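Side-chain contact in globin II, extracellular (Lumbricus terrestris, PDB 1X9F), which probably carries oxygen through its haem as a globin subunit of the extracellular erythrocruorin of the earthworm: residues 34-39 / 110-115. Numbering follows the deposited sequence.
With CMO (carbon monoxide), chain P.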
loop_
_atom_site.group_PDB
_atom_site.type_symbol
_atom_site.label_atom_id
_atom_site.label_comp_id
_atom_site.label_asym_id
_atom_site.label_seq_id
_atom_site.Cartn_x
_atom_site.Cartn_y
_atom_site.Cartn_z
ATOM N N TRP B 34 -12.253 45.215 6.313
ATOM C CA TRP B 34 -12.202 46.644 5.965
ATOM C C TRP B 34 -13.481 47.190 5.331
ATOM O O TRP B 34 -13.887 48.319 5.636
ATOM C CB TRP B 34 -10.924 47.008 5.177
ATOM C CG TRP B 34 -9.816 47.159 6.142
ATOM C CD1 TRP B 34 -8.764 46.312 6.338
ATOM C CD2 TRP B 34 -9.711 48.168 7.144
ATOM N NE1 TRP B 34 -7.987 46.760 7.379
ATOM C CE2 TRP B 34 -8.552 47.898 7.892
ATOM C CE3 TRP B 34 -10.481 49.293 7.478
ATOM C CZ2 TRP B 34 -8.150 48.701 8.948
ATOM C CZ3 TRP B 34 -10.076 50.092 8.526
ATOM C CH2 TRP B 34 -8.922 49.796 9.247
ATOM N N ARG B 35 -14.132 46.390 4.494
ATOM C CA ARG B 35 -15.430 46.777 3.939
ATOM C C ARG B 35 -16.504 46.884 5.005
ATOM O O ARG B 35 -17.326 47.803 4.971
ATOM C CB ARG B 35 -15.878 45.792 2.872
ATOM C CG ARG B 35 -15.116 45.984 1.599
ATOM C CD ARG B 35 -15.265 44.850 0.646
ATOM N NE ARG B 35 -14.509 45.139 -0.561
ATOM C CZ ARG B 35 -14.026 44.220 -1.384
ATOM N NH1 ARG B 35 -14.210 42.927 -1.139
ATOM N NH2 ARG B 35 -13.348 44.595 -2.460
ATOM N N ALA B 36 -16.511 45.932 5.935
ATOM C CA ALA B 36 -17.449 45.972 7.044
ATOM C C ALA B 36 -17.181 47.203 7.909
ATOM O O ALA B 36 -18.124 47.841 8.378
ATOM C CB ALA B 36 -17.371 44.694 7.861
ATOM N N THR B 37 -15.906 47.540 8.106
ATOM C CA THR B 37 -15.535 48.749 8.846
ATOM C C THR B 37 -16.085 49.988 8.144
ATOM O O THR B 37 -16.782 50.798 8.762
ATOM C CB THR B 37 -13.996 48.861 8.997
ATOM O OG1 THR B 37 -13.493 47.716 9.699
ATOM C CG2 THR B 37 -13.618 50.026 9.914
ATOM N N PHE B 38 -15.770 50.123 6.854
ATOM C CA PHE B 38 -16.210 51.272 6.064
ATOM C C PHE B 38 -17.731 51.366 5.980
ATOM O O PHE B 38 -18.274 52.464 6.015
ATOM C CB PHE B 38 -15.611 51.276 4.648
ATOM C CG PHE B 38 -14.110 51.426 4.606
ATOM C CD1 PHE B 38 -13.385 50.890 3.549
ATOM C CD2 PHE B 38 -13.422 52.094 5.618
ATOM C CE1 PHE B 38 -12.006 51.020 3.495
ATOM C CE2 PHE B 38 -12.043 52.223 5.573
ATOM C CZ PHE B 38 -11.333 51.687 4.510
ATOM N N ALA B 39 -18.420 50.233 5.860
ATOM C CA ALA B 39 -19.888 50.241 5.829
ATOM C C ALA B 39 -20.454 50.868 7.102
ATOM O O ALA B 39 -21.500 51.521 7.081
ATOM C CB ALA B 39 -20.436 48.829 5.644
ATOM N N LYS B 110 -13.672 46.672 15.436
ATOM C CA LYS B 110 -13.939 45.540 16.305
ATOM C C LYS B 110 -15.217 44.808 15.898
ATOM O O LYS B 110 -15.241 43.575 15.862
ATOM C CB LYS B 110 -14.034 45.998 17.756
ATOM C CG LYS B 110 -14.353 44.877 18.726
ATOM C CD LYS B 110 -14.352 45.363 20.155
ATOM C CE LYS B 110 -15.648 46.092 20.489
ATOM N NZ LYS B 110 -15.864 46.090 21.965
ATOM N N THR B 111 -16.270 45.567 15.600
ATOM C CA THR B 111 -17.546 44.994 15.179
ATOM C C THR B 111 -17.357 44.218 13.891
ATOM O O THR B 111 -17.909 43.131 13.720
ATOM C CB THR B 111 -18.579 46.118 14.974
ATOM O OG1 THR B 111 -18.788 46.798 16.219
ATOM C CG2 THR B 111 -19.961 45.554 14.650
ATOM N N ALA B 112 -16.566 44.796 12.993
ATOM C CA ALA B 112 -16.300 44.208 11.696
ATOM C C ALA B 112 -15.536 42.892 11.831
ATOM O O ALA B 112 -15.941 41.884 11.244
ATOM C CB ALA B 112 -15.544 45.193 10.818
ATOM N N ILE B 113 -14.443 42.901 12.602
ATOM C CA ILE B 113 -13.698 41.671 12.884
ATOM C C ILE B 113 -14.644 40.580 13.372
ATOM O O ILE B 113 -14.646 39.471 12.832
ATOM C CB ILE B 113 -12.596 41.892 13.939
ATOM C CG1 ILE B 113 -11.478 42.783 13.399
ATOM C CG2 ILE B 113 -11.997 40.553 14.385
ATOM C CD1 ILE B 113 -10.515 43.236 14.490
ATOM N N LEU B 114 -15.449 40.905 14.385
ATOM C CA LEU B 114 -16.356 39.930 14.978
ATOM C C LEU B 114 -17.368 39.420 13.978
ATOM O O LEU B 114 -17.758 38.256 14.011
ATOM C CB LEU B 114 -17.064 40.516 16.196
ATOM C CG LEU B 114 -16.415 40.208 17.546
ATOM C CD1 LEU B 114 -14.936 40.584 17.584
ATOM C CD2 LEU B 114 -17.164 40.948 18.629
ATOM N N HIS B 115 -17.757 40.291 13.062
ATOM C CA HIS B 115 -18.769 39.981 12.090
ATOM C C HIS B 115 -18.261 39.013 11.036
ATOM O O HIS B 115 -18.911 38.015 10.717
ATOM C CB HIS B 115 -19.191 41.274 11.432
ATOM C CG HIS B 115 -20.195 41.085 10.355
ATOM N ND1 HIS B 115 -21.478 40.656 10.613
ATOM C CD2 HIS B 115 -20.111 41.253 9.016
ATOM C CE1 HIS B 115 -22.145 40.576 9.477
ATOM N NE2 HIS B 115 -21.339 40.935 8.494
HETATM C C CMO P . -5.194 49.620 10.063
HETATM O O CMO P . -5.877 49.727 9.011
#
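Ala112 lays its methyl group over two neighbouring side chains of helix 23-40, and this small patch carries the side-chain contact between 34-39 and 110-115. Its CB meets CB of Ala36 at 3.5 Å, methyl against methyl, and lies 3.4 Å from OG1 of Thr37. With alanine on each side, the two helices come very near, the CA atoms of Ala36 and Ala112 being 5.1 Å apart. Thr111 on Gln40 and Ile113 on Ile33 continue the helix pairing. The Thr37 hydroxyl stands anti to its own carbonyl carbon and beside the backbone N (chi1 -60°), which lets OG1 hydrogen-bond back to the carbonyl of Ile33 one turn earlier. The methyl of Ala112 therefore packs on a hydroxyl already engaged within its own helix. From the same turn Trp34 points away from segment 110-115 and lines the carbon monoxide pocket with Phe48, His64 and Val68, its ring also meeting Phe109 of helix 103-121. Replacing Trp34 by alanine is likely to open a gap in the pocket wall and leave Phe48 and Phe109 without the ring they pack on. With no hydrogen bond between the segments, their meeting rests on van der Waals packing of small side chains.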